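PDB 4KQC: periplasmic binding protein/LacI transcriptional regulator from Brachyspira murdochii, which probably binds a carbohydrate in the manner of periplasmic solute-binding proteins that serve ABC transporters. Local coordinates for residues Q189-N199 with N213-Y224. Sequence-based numbering, arbitrary orientation.
Sequences QNEADIANEVN and NEAMARGFLVVY. With NO3 (nitrate ion), chain D.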
loop_
_atom_site.group_PDB
_atom_site.type_symbol
_atom_site.label_atom_id
_atom_site.label_comp_id
_atom_site.label_asym_id
_atom_site.label_seq_id
_atom_site.Cartn_x
_atom_site.Cartn_y
_atom_site.Cartn_z
ATOM N N GLN A 189 9.094 3.292 10.369
ATOM C CA GLN A 189 9.101 2.152 9.440
ATOM C C GLN A 189 10.509 1.578 9.253
ATOM O O GLN A 189 10.746 0.874 8.297
ATOM C CB GLN A 189 8.499 2.583 8.107
ATOM C CG GLN A 189 6.975 2.922 8.205
ATOM C CD GLN A 189 6.369 3.098 6.848
ATOM O OE1 GLN A 189 6.373 2.151 6.034
ATOM N NE2 GLN A 189 5.915 4.314 6.544
ATOM N N ASN A 190 11.426 1.928 10.159
ATOM C CA ASN A 190 12.777 1.365 10.108
ATOM C C ASN A 190 12.795 -0.035 10.697
ATOM O O ASN A 190 11.933 -0.459 11.461
ATOM C CB ASN A 190 13.775 2.290 10.785
ATOM C CG ASN A 190 13.790 3.665 10.135
ATOM O OD1 ASN A 190 13.759 3.756 8.929
ATOM N ND2 ASN A 190 13.842 4.718 10.920
ATOM N N GLU A 191 13.851 -0.749 10.326
ATOM C CA GLU A 191 14.014 -2.190 10.639
ATOM C C GLU A 191 13.910 -2.585 12.085
ATOM O O GLU A 191 13.141 -3.516 12.424
ATOM C CB GLU A 191 15.402 -2.605 10.099
ATOM C CG GLU A 191 15.894 -3.992 10.446
ATOM C CD GLU A 191 17.290 -4.231 9.902
ATOM O OE1 GLU A 191 18.315 -3.827 10.522
ATOM O OE2 GLU A 191 17.330 -4.816 8.817
ATOM N N ALA A 192 14.654 -1.918 12.959
ATOM C CA ALA A 192 14.621 -2.308 14.343
ATOM C C ALA A 192 13.267 -2.024 14.931
ATOM O O ALA A 192 12.814 -2.777 15.752
ATOM C CB ALA A 192 15.674 -1.597 15.174
ATOM N N ASP A 193 12.640 -0.909 14.550
ATOM C CA ASP A 193 11.401 -0.552 15.193
ATOM C C ASP A 193 10.310 -1.586 14.870
ATOM O O ASP A 193 9.564 -1.971 15.728
ATOM C CB ASP A 193 11.015 0.885 14.809
ATOM C CG ASP A 193 11.941 1.958 15.500
ATOM O OD1 ASP A 193 12.403 1.695 16.653
ATOM O OD2 ASP A 193 12.141 3.102 14.958
ATOM N N ILE A 194 10.312 -2.074 13.637
ATOM C CA ILE A 194 9.324 -3.051 13.214
ATOM C C ILE A 194 9.681 -4.410 13.830
ATOM O O ILE A 194 8.833 -5.063 14.410
ATOM C CB ILE A 194 9.258 -3.158 11.708
ATOM C CG1 ILE A 194 8.854 -1.830 11.058
ATOM C CG2 ILE A 194 8.246 -4.228 11.372
ATOM C CD1 ILE A 194 9.159 -1.809 9.585
ATOM N N ALA A 195 10.959 -4.806 13.756
ATOM C CA ALA A 195 11.367 -6.075 14.340
ATOM C C ALA A 195 11.086 -6.145 15.834
ATOM O O ALA A 195 10.713 -7.163 16.391
ATOM C CB ALA A 195 12.825 -6.361 14.030
ATOM N N ASN A 196 11.278 -5.037 16.545
ATOM C CA ASN A 196 11.045 -5.055 17.963
ATOM C C ASN A 196 9.560 -5.249 18.285
ATOM O O ASN A 196 9.233 -5.798 19.292
ATOM C CB ASN A 196 11.591 -3.755 18.531
ATOM C CG ASN A 196 13.099 -3.798 18.734
ATOM O OD1 ASN A 196 13.643 -4.797 19.144
ATOM N ND2 ASN A 196 13.726 -2.693 18.563
ATOM N N GLU A 197 8.684 -4.720 17.444
ATOM C CA GLU A 197 7.246 -4.957 17.635
ATOM C C GLU A 197 6.899 -6.400 17.310
ATOM O O GLU A 197 6.134 -6.996 18.032
ATOM C CB GLU A 197 6.412 -4.063 16.723
ATOM C CG GLU A 197 6.537 -2.624 17.037
ATOM C CD GLU A 197 5.787 -2.183 18.271
ATOM O OE1 GLU A 197 5.255 -3.005 19.040
ATOM O OE2 GLU A 197 5.751 -0.945 18.486
ATOM N N VAL A 198 7.519 -6.964 16.300
ATOM C CA VAL A 198 7.237 -8.380 15.913
ATOM C C VAL A 198 7.766 -9.354 16.991
ATOM O O VAL A 198 7.131 -10.383 17.318
ATOM C CB VAL A 198 7.772 -8.693 14.540
ATOM C CG1 VAL A 198 7.658 -10.163 14.251
ATOM C CG2 VAL A 198 7.073 -7.836 13.477
ATOM N N ASN A 199 8.858 -8.987 17.653
ATOM C CA ASN A 199 9.315 -9.763 18.854
ATOM C C ASN A 199 8.234 -10.107 19.864
ATOM O O ASN A 199 8.236 -11.213 20.384
ATOM C CB ASN A 199 10.405 -8.972 19.599
ATOM C CG ASN A 199 11.207 -9.846 20.579
ATOM O OD1 ASN A 199 11.599 -10.950 20.222
ATOM N ND2 ASN A 199 11.531 -9.308 21.753
ATOM N N ASN A 213 2.275 -3.214 4.756
ATOM C CA ASN A 213 3.086 -2.770 3.648
ATOM C C ASN A 213 4.371 -3.572 3.559
ATOM O O ASN A 213 4.617 -4.460 4.368
ATOM C CB ASN A 213 3.304 -1.239 3.588
ATOM C CG ASN A 213 4.339 -0.756 4.535
ATOM O OD1 ASN A 213 4.766 -1.482 5.389
ATOM N ND2 ASN A 213 4.700 0.528 4.429
ATOM N N GLU A 214 5.159 -3.286 2.532
ATOM C CA GLU A 214 6.419 -3.980 2.348
ATOM C C GLU A 214 7.423 -3.811 3.512
ATOM O O GLU A 214 8.122 -4.738 3.907
ATOM C CB GLU A 214 7.041 -3.467 1.028
ATOM C CG GLU A 214 8.302 -4.155 0.684
ATOM C CD GLU A 214 8.945 -3.526 -0.602
ATOM O OE1 GLU A 214 8.360 -2.635 -1.266
ATOM O OE2 GLU A 214 10.069 -3.948 -0.882
ATOM N N ALA A 215 7.473 -2.619 4.108
ATOM C CA ALA A 215 8.368 -2.368 5.214
ATOM C C ALA A 215 7.961 -3.243 6.381
ATOM O O ALA A 215 8.802 -3.787 7.049
ATOM C CB ALA A 215 8.297 -0.915 5.620
HETATM N N MSE A 216 6.660 -3.367 6.645
HETATM C CA MSE A 216 6.214 -4.295 7.676
HETATM C C MSE A 216 6.669 -5.701 7.415
HETATM O O MSE A 216 7.093 -6.399 8.354
HETATM C CB MSE A 216 4.699 -4.267 7.869
HETATM C CG MSE A 216 3.978 -2.971 8.183
HETATM SE SE MSE A 216 4.658 -2.056 9.780
HETATM C CE MSE A 216 5.834 -0.728 8.915
ATOM N N ALA A 217 6.530 -6.158 6.170
ATOM C CA ALA A 217 6.966 -7.518 5.808
ATOM C C ALA A 217 8.468 -7.694 6.016
ATOM O O ALA A 217 8.896 -8.692 6.596
ATOM C CB ALA A 217 6.586 -7.820 4.396
ATOM N N ARG A 218 9.266 -6.712 5.613
ATOM C CA ARG A 218 10.730 -6.817 5.877
ATOM C C ARG A 218 11.046 -6.942 7.352
ATOM O O ARG A 218 11.860 -7.749 7.722
ATOM C CB ARG A 218 11.512 -5.630 5.296
ATOM C CG ARG A 218 11.767 -5.626 3.815
ATOM C CD ARG A 218 13.002 -4.728 3.507
ATOM N NE ARG A 218 12.877 -3.374 4.057
ATOM C CZ ARG A 218 12.061 -2.415 3.592
ATOM N NH1 ARG A 218 11.278 -2.598 2.522
ATOM N NH2 ARG A 218 12.048 -1.228 4.184
ATOM N N GLY A 219 10.453 -6.110 8.207
ATOM C CA GLY A 219 10.649 -6.180 9.629
ATOM C C GLY A 219 10.224 -7.487 10.196
ATOM O O GLY A 219 10.877 -8.080 11.055
ATOM N N PHE A 220 9.082 -8.004 9.704
ATOM C CA PHE A 220 8.644 -9.316 10.152
ATOM C C PHE A 220 9.671 -10.421 9.819
ATOM O O PHE A 220 9.898 -11.328 10.666
ATOM C CB PHE A 220 7.281 -9.611 9.519
ATOM C CG PHE A 220 6.860 -11.041 9.595
ATOM C CD1 PHE A 220 6.288 -11.566 10.751
ATOM C CD2 PHE A 220 7.082 -11.885 8.515
ATOM C CE1 PHE A 220 5.902 -12.901 10.794
ATOM C CE2 PHE A 220 6.713 -13.235 8.592
ATOM C CZ PHE A 220 6.132 -13.704 9.733
ATOM N N LEU A 221 10.304 -10.289 8.649
ATOM C CA LEU A 221 11.254 -11.267 8.166
ATOM C C LEU A 221 12.622 -11.196 8.823
ATOM O O LEU A 221 13.440 -12.082 8.619
ATOM C CB LEU A 221 11.332 -11.181 6.638
ATOM C CG LEU A 221 10.079 -11.631 5.878
ATOM C CD1 LEU A 221 10.048 -11.173 4.410
ATOM C CD2 LEU A 221 9.852 -13.111 5.977
ATOM N N VAL A 222 12.872 -10.148 9.606
ATOM C CA VAL A 222 14.022 -10.116 10.534
ATOM C C VAL A 222 13.849 -11.173 11.597
ATOM O O VAL A 222 14.852 -11.787 12.033
ATOM C CB VAL A 222 14.129 -8.747 11.177
ATOM C CG1 VAL A 222 15.094 -8.794 12.376
ATOM C CG2 VAL A 222 14.455 -7.684 10.138
ATOM N N VAL A 223 12.592 -11.416 12.008
ATOM C CA VAL A 223 12.302 -12.260 13.182
ATOM C C VAL A 223 11.884 -13.692 12.800
ATOM O O VAL A 223 12.278 -14.683 13.474
ATOM C CB VAL A 223 11.157 -11.621 14.000
ATOM C CG1 VAL A 223 10.796 -12.415 15.224
ATOM C CG2 VAL A 223 11.593 -10.246 14.454
ATOM N N TYR A 224 11.073 -13.773 11.766
ATOM C CA TYR A 224 10.564 -15.091 11.268
ATOM C C TYR A 224 11.216 -15.434 9.934
ATOM O O TYR A 224 11.149 -14.640 8.976
ATOM C CB TYR A 224 9.063 -15.056 11.126
ATOM C CG TYR A 224 8.376 -15.201 12.453
ATOM C CD1 TYR A 224 8.215 -16.462 13.047
ATOM C CD2 TYR A 224 7.882 -14.098 13.146
ATOM C CE1 TYR A 224 7.592 -16.583 14.246
ATOM C CE2 TYR A 224 7.273 -14.242 14.344
ATOM C CZ TYR A 224 7.120 -15.487 14.895
ATOM O OH TYR A 224 6.531 -15.603 16.108
HETATM N N NO3 D . 15.827 1.549 13.255
HETATM O O1 NO3 D . 16.241 0.745 12.439
HETATM O O2 NO3 D . 16.611 2.653 13.567
HETATM O O3 NO3 D . 14.580 1.369 13.861
#
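Ala195 and Gly219 bring the two backbones together, their CA atoms 4.8 Å apart where helices 191-199 and 214-223 cross at -61° with axes 7.7 Å apart. The helices follow strands 179-184 and 208-211, parallel strands with strand 141-146 between them in the sheet of this Rossmann-like lobe, and strand 208-211 lies between the two helices in sequence. Glycine makes the approach possible: Ile194 CG2 lies 3.6 Å from Gly219 CA, where a CB would collide with it. Ile194 CG1, beside the backbone N (chi1 -61°), carries CD1 to the methyl CE of Met216, a selenomethionine, at 3.6 Å; that chain bends at chi2 and chi3, bringing CE back toward the isoleucine. Farther along, Val198 CG1 slides past Val223, 3.8 Å from Val223 CB, and meets the edge of the Tyr224 ring. Ala195 CB rests on Val222 CG1.

At the N-terminal ends Asn213 ND2 donates to Gln189 OE1 (2.8 Å, 162° at the hydrogen). Asn213 OD1 accepts from Met216 N at 3.0 Å, so one amide caps its own helix and grips the preceding loop of the other. A leucine in place of Asn213 would probably leave Met216 N without its cap and Gln189 OE1 without this donor, its amide turning more easily. The contact is thus apolar along the helices, with a polar clasp at one end whose two bonds fix the rotation of the Asn213 amide.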